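Local coordinates for protein similar to hydroxylamine oxidoreductase (Kuenenia stuttgartiensis, PDB 6H5L) that probably works as a multiheme oxidoreductase, forming the hydroxylamine-oxidoreductase-like subunit of a 60-heme reductase complex with an extended electron transfer pathway in an anammox bacterium, at residues I82-E85 with E86-G90; K104-P107 with Y108-S111; W464-Y467 with K468-Y472. One frame throughout, in Å; residues are numbered along the deposited sequence.

Contact 1 of 3, residues I82-E85 with E86-G90. With HEC (heme c), chain C.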
loop_
_atom_site.group_PDB
_atom_site.type_symbol
_atom_site.label_atom_id
_atom_site.label_comp_id
_atom_site.label_asym_id
_atom_site.label_seq_id
_atom_site.Cartn_x
_atom_site.Cartn_y
_atom_site.Cartn_z
ATOM N N ILE A 82 -10.279 35.040 13.095
ATOM C CA ILE A 82 -9.093 35.709 12.560
ATOM C C ILE A 82 -8.187 36.194 13.688
ATOM O O ILE A 82 -6.956 36.108 13.597
ATOM C CB ILE A 82 -9.505 36.866 11.629
ATOM C CG1 ILE A 82 -10.276 36.330 10.422
ATOM C CG2 ILE A 82 -8.282 37.657 11.174
ATOM C CD1 ILE A 82 -10.972 37.406 9.618
ATOM N N CYS A 83 -8.779 36.699 14.771
ATOM C CA CYS A 83 -7.986 37.211 15.883
ATOM C C CYS A 83 -7.494 36.084 16.782
ATOM O O CYS A 83 -6.292 35.965 17.041
ATOM C CB CYS A 83 -8.808 38.210 16.695
ATOM S SG CYS A 83 -7.878 39.157 17.922
ATOM N N HIS A 84 -8.412 35.246 17.267
ATOM C CA HIS A 84 -8.032 34.182 18.188
ATOM C C HIS A 84 -7.210 33.091 17.515
ATOM O O HIS A 84 -6.588 32.287 18.217
ATOM C CB HIS A 84 -9.279 33.582 18.838
ATOM C CG HIS A 84 -9.871 34.444 19.910
ATOM N ND1 HIS A 84 -9.445 34.396 21.220
ATOM C CD2 HIS A 84 -10.852 35.377 19.868
ATOM C CE1 HIS A 84 -10.138 35.262 21.938
ATOM N NE2 HIS A 84 -10.998 35.871 21.142
ATOM N N GLU A 85 -7.205 33.034 16.180
ATOM C CA GLU A 85 -6.271 32.158 15.477
ATOM C C GLU A 85 -4.836 32.479 15.856
ATOM O O GLU A 85 -3.987 31.582 15.911
ATOM C CB GLU A 85 -6.453 32.303 13.965
ATOM C CG GLU A 85 -5.996 31.132 13.126
ATOM C CD GLU A 85 -6.344 31.320 11.661
ATOM O OE1 GLU A 85 -6.246 32.466 11.170
ATOM O OE2 GLU A 85 -6.731 30.330 11.006
ATOM N N GLU A 86 -4.553 33.754 16.123
ATOM C CA GLU A 86 -3.230 34.221 16.503
ATOM C C GLU A 86 -3.113 34.583 17.974
ATOM O O GLU A 86 -2.011 34.528 18.522
ATOM C CB GLU A 86 -2.839 35.441 15.659
ATOM C CG GLU A 86 -2.819 35.178 14.161
ATOM C CD GLU A 86 -1.667 34.287 13.745
ATOM O OE1 GLU A 86 -1.850 33.459 12.828
ATOM O OE2 GLU A 86 -0.577 34.417 14.341
ATOM N N ALA A 87 -4.219 34.946 18.627
ATOM C CA ALA A 87 -4.167 35.292 20.044
ATOM C C ALA A 87 -4.120 34.048 20.919
ATOM O O ALA A 87 -3.320 33.978 21.859
ATOM C CB ALA A 87 -5.365 36.164 20.421
ATOM N N THR A 88 -4.969 33.061 20.628
ATOM C CA THR A 88 -5.020 31.794 21.359
ATOM C C THR A 88 -5.081 30.668 20.337
ATOM O O THR A 88 -6.144 30.068 20.117
ATOM C CB THR A 88 -6.220 31.739 22.304
ATOM O OG1 THR A 88 -7.429 31.891 21.549
ATOM C CG2 THR A 88 -6.144 32.851 23.345
ATOM N N PRO A 89 -3.954 30.348 19.694
ATOM C CA PRO A 89 -3.980 29.313 18.646
ATOM C C PRO A 89 -4.436 27.948 19.132
ATOM O O PRO A 89 -5.007 27.182 18.344
ATOM C CB PRO A 89 -2.527 29.276 18.154
ATOM C CG PRO A 89 -1.728 29.882 19.270
ATOM C CD PRO A 89 -2.614 30.929 19.859
ATOM N N GLY A 90 -4.192 27.614 20.399
ATOM C CA GLY A 90 -4.590 26.309 20.900
ATOM C C GLY A 90 -6.093 26.105 20.889
ATOM O O GLY A 90 -6.582 25.024 20.550
HETATM FE FE HEC C . -12.001 37.355 22.037
HETATM C CHA HEC C . -11.030 37.072 25.301
HETATM C CHB HEC C . -14.553 35.121 22.600
HETATM C CHC HEC C . -13.286 38.062 18.960
HETATM C CHD HEC C . -9.034 38.804 21.170
HETATM N NA HEC C . -12.688 36.313 23.658
HETATM C C1A HEC C . -12.099 36.295 24.908
HETATM C C2A HEC C . -12.804 35.327 25.727
HETATM C C3A HEC C . -13.774 34.786 24.979
HETATM C C4A HEC C . -13.722 35.395 23.664
HETATM C CMA HEC C . -14.781 33.703 25.424
HETATM C CAA HEC C . -12.473 34.984 27.198
HETATM C CBA HEC C . -13.413 35.692 28.169
HETATM C CGA HEC C . -12.932 35.431 29.574
HETATM O O1A HEC C . -11.808 34.888 29.730
HETATM O O2A HEC C . -13.668 35.764 30.539
HETATM N NB HEC C . -13.588 36.657 20.949
HETATM C C1B HEC C . -14.595 35.841 21.426
HETATM C C2B HEC C . -15.696 35.888 20.484
HETATM C C3B HEC C . -15.342 36.694 19.474
HETATM C C4B HEC C . -14.011 37.197 19.750
HETATM C CMB HEC C . -17.021 35.105 20.633
HETATM C CAB HEC C . -16.178 37.060 18.228
HETATM C CBB HEC C . -17.405 37.919 18.607
HETATM N NC HEC C . -11.260 38.209 20.341
HETATM C C1C HEC C . -12.017 38.526 19.232
HETATM C C2C HEC C . -11.300 39.522 18.463
HETATM C C3C HEC C . -10.073 39.645 19.006
HETATM C C4C HEC C . -10.054 38.874 20.241
HETATM C CMC HEC C . -11.766 40.007 17.068
HETATM C CAC HEC C . -8.905 40.528 18.494
HETATM C CBC HEC C . -9.297 42.020 18.410
HETATM N ND HEC C . -10.273 37.845 23.084
HETATM C C1D HEC C . -9.183 38.494 22.511
HETATM C C2D HEC C . -8.230 38.791 23.559
HETATM C C3D HEC C . -8.852 38.252 24.855
HETATM C C4D HEC C . -10.121 37.681 24.459
HETATM C CMD HEC C . -6.871 39.503 23.408
HETATM C CAD HEC C . -8.250 38.309 26.277
HETATM C CBD HEC C . -9.025 39.343 27.089
HETATM C CGD HEC C . -8.502 39.436 28.499
HETATM O O1D HEC C . -9.085 40.219 29.294
HETATM O O2D HEC C . -7.512 38.736 28.829
#

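Contact 2 of 3, residues K104-P107 with Y108-S111. With HEC (heme c), chain G.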
loop_
_atom_site.group_PDB
_atom_site.type_symbol
_atom_site.label_atom_id
_atom_site.label_comp_id
_atom_site.label_asym_id
_atom_site.label_seq_id
_atom_site.Cartn_x
_atom_site.Cartn_y
_atom_site.Cartn_z
ATOM N N LYS A 104 -20.967 17.508 9.899
ATOM C CA LYS A 104 -21.554 16.675 8.858
ATOM C C LYS A 104 -20.461 15.944 8.093
ATOM O O LYS A 104 -20.545 15.751 6.876
ATOM C CB LYS A 104 -22.420 17.510 7.918
ATOM C CG LYS A 104 -23.562 18.224 8.625
ATOM C CD LYS A 104 -24.259 19.226 7.720
ATOM C CE LYS A 104 -25.396 19.917 8.457
ATOM N NZ LYS A 104 -26.031 20.991 7.647
ATOM N N SER A 105 -19.411 15.531 8.806
ATOM C CA SER A 105 -18.253 14.884 8.202
ATOM C C SER A 105 -18.313 13.361 8.255
ATOM O O SER A 105 -17.532 12.703 7.559
ATOM C CB SER A 105 -16.965 15.367 8.884
ATOM O OG SER A 105 -16.996 15.103 10.275
ATOM N N THR A 106 -19.203 12.789 9.054
ATOM C CA THR A 106 -19.393 11.349 9.131
ATOM C C THR A 106 -20.887 11.068 9.149
ATOM O O THR A 106 -21.682 11.947 9.498
ATOM C CB THR A 106 -18.740 10.737 10.381
ATOM O OG1 THR A 106 -19.396 11.226 11.557
ATOM C CG2 THR A 106 -17.257 11.079 10.447
ATOM N N PRO A 107 -21.302 9.858 8.755
ATOM C CA PRO A 107 -22.732 9.517 8.855
ATOM C C PRO A 107 -23.290 9.678 10.260
ATOM O O PRO A 107 -24.423 10.147 10.423
ATOM C CB PRO A 107 -22.771 8.057 8.385
ATOM C CG PRO A 107 -21.598 7.928 7.480
ATOM C CD PRO A 107 -20.530 8.807 8.067
ATOM N N TYR A 108 -22.522 9.297 11.283
ATOM C CA TYR A 108 -22.981 9.459 12.659
ATOM C C TYR A 108 -23.157 10.932 13.011
ATOM O O TYR A 108 -24.199 11.336 13.540
ATOM C CB TYR A 108 -21.999 8.787 13.619
ATOM C CG TYR A 108 -22.413 8.849 15.075
ATOM C CD1 TYR A 108 -23.286 7.909 15.610
ATOM C CD2 TYR A 108 -21.925 9.841 15.916
ATOM C CE1 TYR A 108 -23.664 7.960 16.939
ATOM C CE2 TYR A 108 -22.299 9.901 17.245
ATOM C CZ TYR A 108 -23.166 8.957 17.751
ATOM O OH TYR A 108 -23.540 9.013 19.075
ATOM N N LEU A 109 -22.139 11.749 12.731
ATOM C CA LEU A 109 -22.233 13.178 13.013
ATOM C C LEU A 109 -23.340 13.834 12.195
ATOM O O LEU A 109 -24.090 14.671 12.711
ATOM C CB LEU A 109 -20.892 13.856 12.739
ATOM C CG LEU A 109 -19.754 13.564 13.717
ATOM C CD1 LEU A 109 -18.434 14.110 13.192
ATOM C CD2 LEU A 109 -20.068 14.148 15.084
ATOM N N SER A 110 -23.452 13.472 10.914
ATOM C CA SER A 110 -24.504 14.041 10.075
ATOM C C SER A 110 -25.885 13.676 10.601
ATOM O O SER A 110 -26.822 14.483 10.524
ATOM C CB SER A 110 -24.339 13.565 8.632
ATOM O OG SER A 110 -23.020 13.783 8.165
ATOM N N SER A 111 -26.032 12.466 11.143
ATOM C CA SER A 111 -27.331 12.023 11.637
ATOM C C SER A 111 -27.743 12.799 12.882
ATOM O O SER A 111 -28.859 13.325 12.956
ATOM C CB SER A 111 -27.298 10.520 11.919
ATOM O OG SER A 111 -28.578 10.049 12.303
HETATM FE FE HEC G . -21.378 14.538 27.919
HETATM C CHA HEC G . -21.605 12.222 25.392
HETATM C CHB HEC G . -23.053 16.809 25.955
HETATM C CHC HEC G . -21.628 16.711 30.598
HETATM C CHD HEC G . -19.392 12.486 29.762
HETATM N NA HEC G . -22.172 14.523 26.023
HETATM C C1A HEC G . -22.166 13.452 25.152
HETATM C C2A HEC G . -22.850 13.842 23.940
HETATM C C3A HEC G . -23.254 15.105 24.090
HETATM C C4A HEC G . -22.835 15.564 25.403
HETATM C CMA HEC G . -24.028 15.925 23.039
HETATM C CAA HEC G . -23.079 12.944 22.703
HETATM C CBA HEC G . -22.010 13.196 21.645
HETATM C CGA HEC G . -22.275 12.305 20.458
HETATM O O1A HEC G . -23.021 11.304 20.612
HETATM O O2A HEC G . -21.737 12.593 19.358
HETATM N NB HEC G . -22.126 16.444 28.206
HETATM C C1B HEC G . -22.903 17.126 27.290
HETATM C C2B HEC G . -23.531 18.233 27.981
HETATM C C3B HEC G . -23.135 18.214 29.259
HETATM C C4B HEC G . -22.244 17.086 29.426
HETATM C CMB HEC G . -24.483 19.250 27.320
HETATM C CAB HEC G . -23.543 19.191 30.385
HETATM C CBB HEC G . -25.012 18.955 30.805
HETATM N NC HEC G . -20.645 14.596 29.826
HETATM C C1C HEC G . -20.877 15.571 30.777
HETATM C C2C HEC G . -20.302 15.123 32.029
HETATM C C3C HEC G . -19.575 14.029 31.766
HETATM C C4C HEC G . -19.846 13.625 30.397
HETATM C CMC HEC G . -20.196 16.007 33.293
HETATM C CAC HEC G . -18.719 13.239 32.781
HETATM C CBC HEC G . -19.630 12.598 33.853
HETATM N ND HEC G . -20.568 12.669 27.594
HETATM C C1D HEC G . -19.877 11.967 28.578
HETATM C C2D HEC G . -19.754 10.592 28.148
HETATM C C3D HEC G . -20.446 10.511 26.786
HETATM C C4D HEC G . -20.920 11.847 26.524
HETATM C CMD HEC G . -19.070 9.437 28.897
HETATM C CAD HEC G . -20.614 9.267 25.888
HETATM C CBD HEC G . -22.078 8.840 25.966
HETATM C CGD HEC G . -22.274 7.439 25.450
HETATM O O1D HEC G . -23.381 6.878 25.653
HETATM O O2D HEC G . -21.326 6.881 24.840
#

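Contact 3 of 3, residues W464-Y467 with K468-Y472. With HEC (heme c), chain I.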
loop_
_atom_site.group_PDB
_atom_site.type_symbol
_atom_site.label_atom_id
_atom_site.label_comp_id
_atom_site.label_asym_id
_atom_site.label_seq_id
_atom_site.Cartn_x
_atom_site.Cartn_y
_atom_site.Cartn_z
ATOM N N TRP A 464 -12.922 7.096 59.299
ATOM C CA TRP A 464 -14.170 6.913 58.570
ATOM C C TRP A 464 -14.259 7.728 57.286
ATOM O O TRP A 464 -15.076 7.394 56.420
ATOM C CB TRP A 464 -15.370 7.243 59.471
ATOM C CG TRP A 464 -15.543 8.698 59.798
ATOM C CD1 TRP A 464 -15.068 9.355 60.896
ATOM C CD2 TRP A 464 -16.265 9.670 59.033
ATOM N NE1 TRP A 464 -15.436 10.678 60.853
ATOM C CE2 TRP A 464 -16.172 10.896 59.719
ATOM C CE3 TRP A 464 -16.975 9.624 57.829
ATOM C CZ2 TRP A 464 -16.759 12.065 59.241
ATOM C CZ3 TRP A 464 -17.560 10.785 57.357
ATOM C CH2 TRP A 464 -17.450 11.988 58.063
ATOM N N PHE A 465 -13.443 8.773 57.125
ATOM C CA PHE A 465 -13.504 9.594 55.924
ATOM C C PHE A 465 -12.330 9.384 54.976
ATOM O O PHE A 465 -12.409 9.820 53.823
ATOM C CB PHE A 465 -13.598 11.083 56.294
ATOM C CG PHE A 465 -14.049 11.961 55.159
ATOM C CD1 PHE A 465 -15.379 11.985 54.773
ATOM C CD2 PHE A 465 -13.144 12.759 54.478
ATOM C CE1 PHE A 465 -15.799 12.788 53.728
ATOM C CE2 PHE A 465 -13.558 13.565 53.432
ATOM C CZ PHE A 465 -14.888 13.580 53.058
ATOM N N TRP A 466 -11.249 8.746 55.419
ATOM C CA TRP A 466 -10.128 8.441 54.539
ATOM C C TRP A 466 -9.955 6.942 54.332
ATOM O O TRP A 466 -10.041 6.455 53.203
ATOM C CB TRP A 466 -8.827 9.032 55.102
ATOM C CG TRP A 466 -8.467 10.376 54.572
ATOM C CD1 TRP A 466 -9.252 11.205 53.827
ATOM C CD2 TRP A 466 -7.216 11.050 54.742
ATOM N NE1 TRP A 466 -8.569 12.361 53.530
ATOM C CE2 TRP A 466 -7.316 12.289 54.081
ATOM C CE3 TRP A 466 -6.020 10.727 55.393
ATOM C CZ2 TRP A 466 -6.265 13.204 54.047
ATOM C CZ3 TRP A 466 -4.978 11.638 55.360
ATOM C CH2 TRP A 466 -5.107 12.861 54.693
ATOM N N TYR A 467 -9.749 6.190 55.410
ATOM C CA TYR A 467 -9.311 4.810 55.265
ATOM C C TYR A 467 -10.480 3.862 55.039
ATOM O O TYR A 467 -10.341 2.878 54.304
ATOM C CB TYR A 467 -8.487 4.408 56.484
ATOM C CG TYR A 467 -7.294 5.318 56.690
ATOM C CD1 TYR A 467 -6.461 5.653 55.628
ATOM C CD2 TYR A 467 -7.018 5.865 57.936
ATOM C CE1 TYR A 467 -5.374 6.490 55.805
ATOM C CE2 TYR A 467 -5.935 6.706 58.122
ATOM C CZ TYR A 467 -5.116 7.014 57.053
ATOM O OH TYR A 467 -4.038 7.849 57.232
ATOM N N LYS A 468 -11.634 4.138 55.649
ATOM C CA LYS A 468 -12.831 3.382 55.304
ATOM C C LYS A 468 -13.204 3.592 53.843
ATOM O O LYS A 468 -13.593 2.644 53.152
ATOM C CB LYS A 468 -13.993 3.772 56.219
ATOM C CG LYS A 468 -15.345 3.250 55.743
ATOM C CD LYS A 468 -16.346 3.124 56.883
ATOM C CE LYS A 468 -16.678 4.471 57.501
ATOM N NZ LYS A 468 -17.382 5.377 56.553
ATOM N N LEU A 469 -13.072 4.827 53.351
ATOM C CA LEU A 469 -13.463 5.122 51.976
ATOM C C LEU A 469 -12.478 4.541 50.966
ATOM O O LEU A 469 -12.887 4.128 49.876
ATOM C CB LEU A 469 -13.601 6.633 51.780
ATOM C CG LEU A 469 -14.552 7.361 52.735
ATOM C CD1 LEU A 469 -14.896 8.742 52.203
ATOM C CD2 LEU A 469 -15.814 6.551 52.971
ATOM N N GLN A 470 -11.186 4.505 51.304
ATOM C CA GLN A 470 -10.205 3.936 50.384
ATOM C C GLN A 470 -10.359 2.425 50.279
ATOM O O GLN A 470 -10.325 1.868 49.176
ATOM C CB GLN A 470 -8.790 4.313 50.822
ATOM C CG GLN A 470 -8.460 5.778 50.597
ATOM C CD GLN A 470 -7.103 6.175 51.140
ATOM O OE1 GLN A 470 -6.071 5.680 50.688
ATOM N NE2 GLN A 470 -7.098 7.077 52.114
ATOM N N GLY A 471 -10.527 1.743 51.413
ATOM C CA GLY A 471 -10.831 0.324 51.366
ATOM C C GLY A 471 -12.154 0.035 50.688
ATOM O O GLY A 471 -12.308 -0.997 50.030
ATOM N N TYR A 472 -13.125 0.937 50.843
ATOM C CA TYR A 472 -14.402 0.796 50.151
ATOM C C TYR A 472 -14.213 0.837 48.639
ATOM O O TYR A 472 -14.670 -0.059 47.920
ATOM C CB TYR A 472 -15.361 1.896 50.616
ATOM C CG TYR A 472 -16.527 2.185 49.693
ATOM C CD1 TYR A 472 -17.336 1.164 49.206
ATOM C CD2 TYR A 472 -16.838 3.490 49.338
ATOM C CE1 TYR A 472 -18.404 1.437 48.374
ATOM C CE2 TYR A 472 -17.906 3.771 48.513
ATOM C CZ TYR A 472 -18.684 2.743 48.031
ATOM O OH TYR A 472 -19.746 3.030 47.206
HETATM FE FE HEC I . -16.924 2.706 40.238
HETATM C CHA HEC I . -18.540 2.703 43.198
HETATM C CHB HEC I . -16.151 6.050 40.620
HETATM C CHC HEC I . -15.014 2.636 37.381
HETATM C CHD HEC I . -18.177 -0.413 39.432
HETATM N NA HEC I . -17.193 4.099 41.689
HETATM C C1A HEC I . -18.063 3.914 42.745
HETATM C C2A HEC I . -18.376 5.221 43.285
HETATM C C3A HEC I . -17.721 6.141 42.577
HETATM C C4A HEC I . -16.962 5.456 41.557
HETATM C CMA HEC I . -17.758 7.669 42.799
HETATM C CAA HEC I . -19.311 5.496 44.471
HETATM C CBA HEC I . -20.735 5.630 43.952
HETATM C CGA HEC I . -21.431 4.303 44.088
HETATM O O1A HEC I . -21.789 3.707 43.040
HETATM O O2A HEC I . -21.617 3.837 45.240
HETATM N NB HEC I . -15.833 4.105 39.165
HETATM C C1B HEC I . -15.559 5.396 39.566
HETATM C C2B HEC I . -14.531 5.932 38.701
HETATM C C3B HEC I . -14.221 4.998 37.801
HETATM C C4B HEC I . -15.030 3.824 38.078
HETATM C CMB HEC I . -13.951 7.359 38.785
HETATM C CAB HEC I . -13.179 5.131 36.670
HETATM C CBB HEC I . -11.744 5.286 37.225
HETATM N NC HEC I . -16.690 1.385 38.669
HETATM C C1C HEC I . -15.781 1.520 37.638
HETATM C C2C HEC I . -15.643 0.231 36.986
HETATM C C3C HEC I . -16.629 -0.550 37.442
HETATM C C4C HEC I . -17.233 0.117 38.581
HETATM C CMC HEC I . -14.895 0.014 35.653
HETATM C CAC HEC I . -16.952 -1.986 36.967
HETATM C CBC HEC I . -15.821 -2.956 37.369
HETATM N ND HEC I . -18.186 1.350 41.164
HETATM C C1D HEC I . -18.530 0.095 40.666
HETATM C C2D HEC I . -19.327 -0.591 41.659
HETATM C C3D HEC I . -19.438 0.384 42.839
HETATM C C4D HEC I . -18.703 1.563 42.438
HETATM C CMD HEC I . -19.935 -2.007 41.560
HETATM C CAD HEC I . -20.193 0.157 44.164
HETATM C CBD HEC I . -21.673 0.424 43.904
HETATM C CGD HEC I . -22.460 0.282 45.178
HETATM O O1D HEC I . -22.766 -0.873 45.570
HETATM O O2D HEC I . -22.788 1.328 45.796
#

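Contact 1 of 3, residues I82-E85 with E86-G90
His84, the histidine of a CxxCH heme-binding motif, reaches along Thr88, four residues on. Its CB starts 3.7 Å from Thr88 OG1, and chi1 of -76°, with CG beside the backbone N and opposite the carbonyl carbon, puts ND1 next to that hydroxyl. CG follows at 3.9 Å from OG1, and CD2 lies over the heme nitrogen NC. ND1 donates to Thr88 OG1 at 3.2 Å (N-H...O angle 153°), with the oxygen almost in the ring plane. Across CE1 from ND1, NE2 binds FE at 2.0 Å, and His68 supplies the second axial ligand. Histidine suits this place: one nitrogen coordinates iron, the other anchors the ring's rotation. With an alanine in place of Thr88, ND1 would probably lack this acceptor and the imidazole be freer to turn about its bond to iron. Just before the histidine, Cys83 SG fixes the porphyrin covalently through CAC, 1.8 Å away. In the last turn of helix 77-87, Cys83 O is shared by Glu86 N (3.0 Å), above the carbonyl plane, and Ala87 N (2.8 Å), in it. Thr88 N bonds to His84 O. Thr88 then leaves helical geometry, joining helix 77-87 to helix 89-97, which a Glu85-Arg96 salt bridge also links.

Contact 2 of 3, residues K104-P107 with Y108-S111
Thr106 caps helix 107-120 through its side chain: OG1 accepts from Leu109 N at 3.0 Å with a nearly straight N-H...O angle of 162°, the classic N-cap bond. Threonine suits the site because its hydroxyl can stand in for the missing carbonyl of a preceding turn, and Pro107 suits the first helical position, where no backbone N-H is needed. A chi1 of 65° tucks OG1 between the two backbone arms, pointing at the first turn, and it also brushes Leu109 CG. The Thr106 carbonyl takes two donors from one residue: Ser110 N at 2.7 Å, and Ser110 OG at 2.6 Å from above the carbonyl plane. Serine's hydroxyl is short enough to return to the carbonyl its own N-H already binds. The next residue, Ser111, donates its N to Pro107 O. Farther out, Ser110 OG lies against Lys104 CA, while Ser105 OG touches Leu109 CD1 and bonds to His102 O. The extended Lys104 chain carries NZ away to salt bridges with Glu117 and Asp125. Tyr108 points away from the cap, its long rigid ring carrying a phenol out to a heme propionate. There its OH donates to O1A of the heme at 2.8 Å, with that oxygen at the ring edge, in plane.

Contact 3 of 3, residues W464-Y467 with K468-Y472
Two consecutive bends fold Lys468 back against Trp464, one turn earlier: chi3 at 64° and chi4 at 65° curl the end of an otherwise stretched chain, so that CE rests 3.6 Å from Trp464 CB. The ammonium NZ then donates to Trp464 O at 3.1 Å, arriving in the carbonyl plane on a lone pair. Helix 455-476 has a wider pi-type turn here, and within the two segments the side chain of Lys468 supplies the hydrogen bond that Trp464 O receives. A flexible lysine suits such a place, being long enough to curl and still reach a second carbonyl, Gly305 O. Beside it, Leu469 sends CD1 over one face of the Phe465 ring, off toward its rim, 4.2 Å from Phe465 CD1, an apolar pairing one turn apart. Gln470 resumes the regular pattern, its N bonding to Trp466 O at 3.0 Å. Its side chain lies alongside Tyr467, amide and ring planes 46° apart, and NE2 makes a weak bond to the same Trp466 O at 3.2 Å. Gly471 N bonds to Tyr467 O, closing the following turn. Around these residues, helix 480-513 packs on Tyr467, Lys468 and Gln470, helix 356-389 packs on Lys468 and Tyr472, and Trp466 meets Trp485 of the second subunit. Tyr472 OH, hydrogen-bonded to Arg303 O, belongs to a heme pocket. A buried ammonium held by two backbone carbonyls implies that their dipoles probably offset part of its charge, at a wide turn where Trp464 O gains a side-chain donor.

In the fold
From the N terminus the contacts come in series along the chain, and none nests within or crosses another. Each is a local turn of unbroken backbone, so none closes a long loop. Contact 1 spans the break after helix 77-87; contact 2 follows at the loop that leads from helix 89-97 into helix 107-120. These two have centres about 27 Å apart, on the same side of the chain's centre. Contact 3 comes far later, inside helix 455-476, on the opposite side, its centre about 46 Å from that of contact 1 and about 45 Å from that of contact 2. Each of the three holds at least one residue of a heme pocket.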